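Side-chain contacts in VgrG protein (Vibrio cholerae, PDB 4DTH), which probably cross-links actin through its toxin domain, which binds ATP and magnesium ions: residues K316-F319 / Q320-D324; S308-S311 / E312-K316; A239-A242 / K243-I247. All blocks are in the same frame, centred on the assembly; numbering follows the deposited sequence.

Contacts 1 and 2 follow one another on helix 312-323 and share Lys-316, their centres 11 Å apart; contact 2 starts the helix and contact 1 finishes it. Contact 3 is the C-terminal end of helix 221-245, which runs past both, with its centre 12 Å from that of contact 2 and 15 Å from that of contact 1. Ala-239 is the common neighbour: its CB meets Tyr-310 CE2 at 3.6 Å and its CA meets Val-318 CG2 at 4.1 Å. Contacts 2 and 3 share one sulfate ion, probably from the crystallisation liquor, bound by Tyr-310 OH and Lys-243 NZ. Bound ATP is about 12 Å from the side chain of Tyr-321 and about 14 Å from that of Leu-241.

Contact 1. Residues K316-F319 / Q320-D324; sequences KNVF and QYFQD
Val-318 and Phe-322 run side by side, one turn apart near the end of helix 312-323, and the phenylalanine is the side chain to follow outward. Its CB lies 3.9 Å and its CG 4.0 Å from Val-318 O, the same oxygen that accepts the backbone N-H of Phe-322. With CG anti to its own carbonyl carbon (chi1 -72°), the ring is sent back along the helix, so CD2 comes to 3.5 Å from Val-318 O while also meeting the valine methyl CG1. The next ring atom, CE2, stays on that methyl at 3.9 Å. One face of the ring takes Tyr-321 CD2 over its centre, 3.7 Å above the plane, and Tyr-235 stacks with the ring from helix 221-245.

On the neighbouring flank, Phe-319 carries its ring anti to the backbone N. In the one conformer of Gln-323 considered here, the amide plane stands nearly perpendicular to this ring, at 84°, with NE2 3.3 Å from CE1; a second conformer was also modelled, so this approach is doubtful. Lys-316 and Gln-320 point the same way, yet Lys-316 NZ and Gln-320 OE1 remain 3.7 Å apart, a loose polar approach. Under all these pairs run the backbone bonds of an alpha helix, from Gln-320 N to Lys-316 O through Gln-323 N to Phe-319 O. Asp-324 is the first residue to leave helical geometry.

Asn-317 is held at both ends of its amide, ND2 by Ser-313 O and OD1 by Glu-251 N, and Tyr-321 OH is hydrogen-bonded to Glu-327 O. Val-318 and Phe-322 pack on helix 221-245, while Phe-319 meets Tyr-235 of that helix as well as Met-299, Ile-302 and Leu-306 of helix 292-307.

Contact 2. Residues S308-S311 / E312-K316; sequences SRYS and ESLSK. With SO4 (sulfate ion), chain J.
Ser-311 reaches forward over the first turn of helix 312-323, and its OG accepts the backbone N-H of Leu-314 at 3.1 Å, with an N-H...O angle of 162°. The chi1 of 69° sets OG between the serine's own N and carbonyl carbon, turned toward the amides at the start of the helix, and also brings it to 3.4 Å from Leu-314 CB. The same hydroxyl is hydrogen-bonded to Glu-257 OE2, so it is gripped from two directions. This is a serine N-cap: the side chain stands in for the carbonyl that a preceding helical turn would have supplied. The backbone oxygen of Ser-311 works as well, taking two bonds from one residue. Ser-315 N approaches Ser-311 O nearly along the C=O axis at 2.9 Å, whereas Ser-315 OG donates to Ser-311 O at 2.8 Å from 43° out of its carbonyl plane.

Just before the cap, Tyr-310 crosses Leu-314 at a slant, and the leucine methyl CD2 rests 3.8 Å from CD1 of the ring. Trp-252 lies against Leu-314 as well, while the tyrosine ring runs out along Ala-239, Glu-240 and Lys-243 of helix 221-245. At the far end of that ring, Tyr-310 OH donates to sulfate O3 at 2.8 Å, an oxygen that sits at the ring's edge, 3.4 Å from CE1.

Contact 3. Residues A239-A242 / K243-I247; sequences AELA and KKFGI. With SO4 (sulfate ion), chain J.
Ala-242 and Ile-247 face each other round the end of helix 221-245, which closes with the marks of a Schellman motif: Gly-246 has positive phi (64°), and Ile-247 N reaches back five residues to Ala-242 O at 3.0 Å. Ile-247 CB lies toward Ala-242, 3.9 Å from its CA, and with CG1 anti to the carbonyl carbon (chi1 -57°) Ile-247 CD1 reaches 3.7 Å from Leu-241 O.

Leu-241 and Phe-245 both place CG anti to the carbonyl carbon (chi1 -68° in Phe-245), which sets them alongside each other. Leu-241 CD2 comes to the edge of the phenylalanine ring in its plane, 3.7 Å from CE2. One ring face receives Lys-244 CG, 3.6 Å above the plane and displaced toward the rim; helix 269-275 packs against Leu-241 and Phe-245.

Lys-243 has both chi1 and chi3 away from the usual staggered values, and this bent chain brings NZ to the sulfate. Its NZ donates to sulfate O2 at 2.8 Å and more weakly to O1. Glu-240 touches the ion with CB and CG, its carboxylate OE2 being in a salt bridge with Lys-237. From the glutamate's extended chain, CG approaches sulfate O3 to 3.3 Å.

Contact 1. Residues K316-F319 / Q320-D324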
loop_
_atom_site.group_PDB
_atom_site.type_symbol
_atom_site.label_atom_id
_atom_site.label_comp_id
_atom_site.label_asym_id
_atom_site.label_seq_id
_atom_site.Cartn_x
_atom_site.Cartn_y
_atom_site.Cartn_z
ATOM N N LYS A 316 20.181 18.721 -1.082
ATOM C CA LYS A 316 21.208 17.741 -1.472
ATOM C C LYS A 316 20.855 16.372 -0.937
ATOM O O LYS A 316 20.939 15.387 -1.671
ATOM C CB LYS A 316 22.605 18.192 -0.957
ATOM C CG LYS A 316 23.763 17.212 -1.205
ATOM C CD LYS A 316 24.533 16.891 0.083
ATOM C CE LYS A 316 25.545 15.791 -0.139
ATOM N NZ LYS A 316 25.536 14.790 0.962
ATOM N N ASN A 317 20.457 16.304 0.347
ATOM C CA ASN A 317 20.096 15.045 0.974
ATOM C C ASN A 317 18.856 14.378 0.384
ATOM O O ASN A 317 18.875 13.169 0.182
ATOM C CB ASN A 317 20.041 15.182 2.487
ATOM C CG ASN A 317 21.431 15.140 3.079
ATOM O OD1 ASN A 317 22.056 14.076 3.141
ATOM N ND2 ASN A 317 21.970 16.299 3.455
ATOM N N VAL A 318 17.807 15.158 0.068
ATOM C CA VAL A 318 16.580 14.629 -0.545
ATOM C C VAL A 318 16.923 14.156 -1.970
ATOM O O VAL A 318 16.553 13.042 -2.343
ATOM C CB VAL A 318 15.405 15.660 -0.527
ATOM C CG1 VAL A 318 14.251 15.211 -1.433
ATOM C CG2 VAL A 318 14.898 15.897 0.902
ATOM N N PHE A 319 17.645 14.992 -2.742
ATOM C CA PHE A 319 18.043 14.638 -4.107
ATOM C C PHE A 319 18.839 13.327 -4.134
ATOM O O PHE A 319 18.433 12.412 -4.846
ATOM C CB PHE A 319 18.800 15.794 -4.797
ATOM C CG PHE A 319 19.074 15.531 -6.261
ATOM C CD1 PHE A 319 20.214 14.841 -6.659
ATOM C CD2 PHE A 319 18.172 15.943 -7.240
ATOM C CE1 PHE A 319 20.448 14.564 -8.013
ATOM C CE2 PHE A 319 18.415 15.676 -8.595
ATOM C CZ PHE A 319 19.552 14.990 -8.969
ATOM N N GLN A 320 19.914 13.205 -3.319
ATOM C CA GLN A 320 20.752 11.997 -3.246
ATOM C C GLN A 320 19.961 10.775 -2.778
ATOM O O GLN A 320 20.125 9.687 -3.333
ATOM C CB GLN A 320 21.975 12.219 -2.327
ATOM C CG GLN A 320 23.042 11.108 -2.445
ATOM C CD GLN A 320 24.031 11.024 -1.296
ATOM O OE1 GLN A 320 23.894 11.672 -0.252
ATOM N NE2 GLN A 320 25.043 10.179 -1.452
ATOM N N TYR A 321 19.104 10.956 -1.751
ATOM C CA TYR A 321 18.287 9.889 -1.212
ATOM C C TYR A 321 17.492 9.200 -2.328
ATOM O O TYR A 321 17.558 7.980 -2.458
ATOM C CB TYR A 321 17.339 10.431 -0.128
ATOM C CG TYR A 321 16.402 9.379 0.414
ATOM C CD1 TYR A 321 16.843 8.435 1.340
ATOM C CD2 TYR A 321 15.071 9.323 0.005
ATOM C CE1 TYR A 321 15.985 7.454 1.837
ATOM C CE2 TYR A 321 14.204 8.348 0.493
ATOM C CZ TYR A 321 14.666 7.418 1.412
ATOM O OH TYR A 321 13.820 6.466 1.902
ATOM N N PHE A 322 16.760 9.985 -3.125
ATOM C CA PHE A 322 15.954 9.425 -4.203
ATOM C C PHE A 322 16.770 8.894 -5.379
ATOM O O PHE A 322 16.333 7.949 -6.035
ATOM C CB PHE A 322 14.856 10.398 -4.634
ATOM C CG PHE A 322 13.749 10.502 -3.610
ATOM C CD1 PHE A 322 13.044 9.372 -3.205
ATOM C CD2 PHE A 322 13.417 11.730 -3.044
ATOM C CE1 PHE A 322 12.026 9.460 -2.244
ATOM C CE2 PHE A 322 12.401 11.820 -2.082
ATOM C CZ PHE A 322 11.707 10.685 -1.697
ATOM N N GLN A 323 17.939 9.498 -5.632
ATOM C CA GLN A 323 18.853 9.112 -6.708
ATOM C C GLN A 323 19.449 7.706 -6.465
ATOM O O GLN A 323 19.537 6.923 -7.411
ATOM C CB GLN A 323 19.942 10.191 -6.859
ATOM C CG GLN A 323 21.182 9.783 -7.642
ATOM C CD GLN A 323 22.200 10.890 -7.579
ATOM O OE1 GLN A 323 23.006 10.973 -6.647
ATOM N NE2 GLN A 323 22.144 11.794 -8.548
ATOM N N ASP A 324 19.806 7.375 -5.196
ATOM C CA ASP A 324 20.369 6.091 -4.797
ATOM C C ASP A 324 19.290 5.013 -4.607
ATOM O O ASP A 324 19.576 3.939 -4.083
ATOM C CB ASP A 324 21.266 6.274 -3.558
ATOM C CG ASP A 324 22.449 7.215 -3.763
ATOM O OD1 ASP A 324 22.665 7.668 -4.919
ATOM O OD2 ASP A 324 23.139 7.518 -2.770
#

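Contact 2. Residues S308-S311 / E312-K316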
loop_
_atom_site.group_PDB
_atom_site.type_symbol
_atom_site.label_atom_id
_atom_site.label_comp_id
_atom_site.label_asym_id
_atom_site.label_seq_id
_atom_site.Cartn_x
_atom_site.Cartn_y
_atom_site.Cartn_z
ATOM N N SER A 308 15.700 26.379 -4.428
ATOM C CA SER A 308 15.065 27.693 -4.406
ATOM C C SER A 308 14.033 27.728 -3.261
ATOM O O SER A 308 13.537 28.793 -2.904
ATOM C CB SER A 308 14.410 28.001 -5.756
ATOM O OG SER A 308 13.386 27.060 -6.024
ATOM N N ARG A 309 13.761 26.561 -2.651
ATOM C CA ARG A 309 12.754 26.416 -1.591
ATOM C C ARG A 309 13.279 25.897 -0.261
ATOM O O ARG A 309 12.664 26.160 0.782
ATOM C CB ARG A 309 11.676 25.439 -2.059
ATOM C CG ARG A 309 10.845 25.952 -3.223
ATOM C CD ARG A 309 9.966 24.844 -3.762
ATOM N NE ARG A 309 9.059 25.295 -4.823
ATOM C CZ ARG A 309 9.366 25.315 -6.113
ATOM N NH1 ARG A 309 10.579 24.959 -6.520
ATOM N NH2 ARG A 309 8.464 25.686 -7.009
ATOM N N TYR A 310 14.364 25.119 -0.297
ATOM C CA TYR A 310 14.905 24.465 0.902
ATOM C C TYR A 310 16.384 24.697 1.035
ATOM O O TYR A 310 17.042 25.029 0.046
ATOM C CB TYR A 310 14.588 22.965 0.880
ATOM C CG TYR A 310 13.100 22.702 0.912
ATOM C CD1 TYR A 310 12.372 22.847 2.092
ATOM C CD2 TYR A 310 12.400 22.416 -0.257
ATOM C CE1 TYR A 310 10.988 22.668 2.117
ATOM C CE2 TYR A 310 11.016 22.239 -0.246
ATOM C CZ TYR A 310 10.317 22.367 0.942
ATOM O OH TYR A 310 8.956 22.212 0.958
ATOM N N SER A 311 16.913 24.509 2.256
ATOM C CA SER A 311 18.339 24.700 2.523
ATOM C C SER A 311 19.155 23.798 1.616
ATOM O O SER A 311 18.623 22.791 1.120
ATOM C CB SER A 311 18.643 24.365 3.978
ATOM O OG SER A 311 18.504 22.968 4.197
ATOM N N GLU A 312 20.431 24.158 1.391
ATOM C CA GLU A 312 21.346 23.359 0.580
ATOM C C GLU A 312 21.432 21.921 1.095
ATOM O O GLU A 312 21.317 20.991 0.301
ATOM C CB GLU A 312 22.752 24.004 0.496
ATOM C CG GLU A 312 23.799 23.156 -0.231
ATOM C CD GLU A 312 23.509 22.710 -1.652
ATOM O OE1 GLU A 312 22.565 23.242 -2.283
ATOM O OE2 GLU A 312 24.260 21.849 -2.160
ATOM N N SER A 313 21.601 21.748 2.416
ATOM C CA SER A 313 21.705 20.429 3.043
ATOM C C SER A 313 20.444 19.579 2.843
ATOM O O SER A 313 20.547 18.437 2.411
ATOM C CB SER A 313 22.072 20.536 4.516
ATOM O OG SER A 313 22.192 19.221 5.035
ATOM N N LEU A 314 19.260 20.157 3.088
ATOM C CA LEU A 314 18.025 19.400 2.890
ATOM C C LEU A 314 17.835 19.040 1.412
ATOM O O LEU A 314 17.525 17.888 1.119
ATOM C CB LEU A 314 16.806 20.148 3.462
ATOM C CG LEU A 314 15.440 19.452 3.369
ATOM C CD1 LEU A 314 15.463 18.015 3.970
ATOM C CD2 LEU A 314 14.368 20.312 4.017
ATOM N N SER A 315 18.087 20.000 0.497
ATOM C CA SER A 315 17.961 19.797 -0.949
ATOM C C SER A 315 18.888 18.674 -1.456
ATOM O O SER A 315 18.426 17.789 -2.167
ATOM C CB SER A 315 18.249 21.097 -1.696
ATOM O OG SER A 315 17.351 22.130 -1.325
ATOM N N LYS A 316 20.181 18.721 -1.082
ATOM C CA LYS A 316 21.208 17.741 -1.472
ATOM C C LYS A 316 20.855 16.372 -0.937
ATOM O O LYS A 316 20.939 15.387 -1.671
ATOM C CB LYS A 316 22.605 18.192 -0.957
ATOM C CG LYS A 316 23.763 17.212 -1.205
ATOM C CD LYS A 316 24.533 16.891 0.083
ATOM C CE LYS A 316 25.545 15.791 -0.139
ATOM N NZ LYS A 316 25.536 14.790 0.962
HETATM S S SO4 J . 7.678 24.568 3.810
HETATM O O1 SO4 J . 7.529 24.490 5.263
HETATM O O2 SO4 J . 8.892 25.321 3.493
HETATM O O3 SO4 J . 7.779 23.218 3.247
HETATM O O4 SO4 J . 6.502 25.248 3.248
#

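Contact 3. Residues A239-A242 / K243-I247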
loop_
_atom_site.group_PDB
_atom_site.type_symbol
_atom_site.label_atom_id
_atom_site.label_comp_id
_atom_site.label_asym_id
_atom_site.label_seq_id
_atom_site.Cartn_x
_atom_site.Cartn_y
_atom_site.Cartn_z
ATOM N N ALA A 239 10.811 16.961 1.141
ATOM C CA ALA A 239 11.510 18.031 1.842
ATOM C C ALA A 239 10.550 18.761 2.799
ATOM O O ALA A 239 10.901 18.984 3.962
ATOM C CB ALA A 239 12.127 18.995 0.840
ATOM N N GLU A 240 9.301 19.040 2.341
ATOM C CA GLU A 240 8.285 19.684 3.184
ATOM C C GLU A 240 7.987 18.841 4.422
ATOM O O GLU A 240 7.974 19.373 5.540
ATOM C CB GLU A 240 6.995 19.938 2.375
ATOM C CG GLU A 240 5.840 20.520 3.180
ATOM C CD GLU A 240 4.486 20.312 2.528
ATOM O OE1 GLU A 240 4.213 20.965 1.495
ATOM O OE2 GLU A 240 3.704 19.477 3.035
ATOM N N LEU A 241 7.780 17.528 4.230
ATOM C CA LEU A 241 7.473 16.614 5.332
ATOM C C LEU A 241 8.648 16.434 6.278
ATOM O O LEU A 241 8.431 16.367 7.480
ATOM C CB LEU A 241 6.986 15.259 4.809
ATOM C CG LEU A 241 5.659 15.288 4.047
ATOM C CD1 LEU A 241 5.420 13.974 3.357
ATOM C CD2 LEU A 241 4.496 15.618 4.965
ATOM N N ALA A 242 9.883 16.380 5.746
ATOM C CA ALA A 242 11.096 16.232 6.563
ATOM C C ALA A 242 11.240 17.445 7.487
ATOM O O ALA A 242 11.604 17.290 8.648
ATOM C CB ALA A 242 12.323 16.109 5.666
ATOM N N LYS A 243 10.913 18.641 6.980
ATOM C CA LYS A 243 10.970 19.895 7.726
ATOM C C LYS A 243 9.842 19.939 8.755
ATOM O O LYS A 243 10.067 20.291 9.919
ATOM C CB LYS A 243 10.818 21.050 6.728
ATOM C CG LYS A 243 11.708 22.225 7.000
ATOM C CD LYS A 243 11.395 23.326 5.997
ATOM C CE LYS A 243 10.967 24.589 6.694
ATOM N NZ LYS A 243 10.505 25.621 5.733
ATOM N N LYS A 244 8.618 19.584 8.316
ATOM C CA LYS A 244 7.417 19.591 9.156
ATOM C C LYS A 244 7.541 18.614 10.336
ATOM O O LYS A 244 7.289 18.999 11.494
ATOM C CB LYS A 244 6.217 19.200 8.267
ATOM C CG LYS A 244 4.922 18.889 8.974
ATOM C CD LYS A 244 4.291 20.117 9.544
ATOM C CE LYS A 244 2.903 19.840 10.037
ATOM N NZ LYS A 244 2.393 20.995 10.814
ATOM N N PHE A 245 7.937 17.367 10.047
ATOM C CA PHE A 245 7.992 16.303 11.050
ATOM C C PHE A 245 9.355 16.052 11.698
ATOM O O PHE A 245 9.446 15.211 12.590
ATOM C CB PHE A 245 7.407 15.012 10.466
ATOM C CG PHE A 245 5.918 15.076 10.205
ATOM C CD1 PHE A 245 5.006 14.972 11.252
ATOM C CD2 PHE A 245 5.429 15.257 8.917
ATOM C CE1 PHE A 245 3.627 15.026 11.009
ATOM C CE2 PHE A 245 4.046 15.302 8.672
ATOM C CZ PHE A 245 3.158 15.187 9.719
ATOM N N GLY A 246 10.386 16.755 11.239
ATOM C CA GLY A 246 11.742 16.594 11.760
ATOM C C GLY A 246 12.272 15.201 11.478
ATOM O O GLY A 246 12.619 14.466 12.401
ATOM N N ILE A 247 12.302 14.827 10.189
ATOM C CA ILE A 247 12.715 13.482 9.775
ATOM C C ILE A 247 14.186 13.469 9.380
ATOM O O ILE A 247 14.601 14.300 8.578
ATOM C CB ILE A 247 11.816 12.973 8.610
ATOM C CG1 ILE A 247 10.314 12.989 9.008
ATOM C CG2 ILE A 247 12.242 11.560 8.149
ATOM C CD1 ILE A 247 9.341 12.783 7.832
HETATM S S SO4 J . 7.678 24.568 3.810
HETATM O O1 SO4 J . 7.529 24.490 5.263
HETATM O O2 SO4 J . 8.892 25.321 3.493
HETATM O O3 SO4 J . 7.779 23.218 3.247
HETATM O O4 SO4 J . 6.502 25.248 3.248
#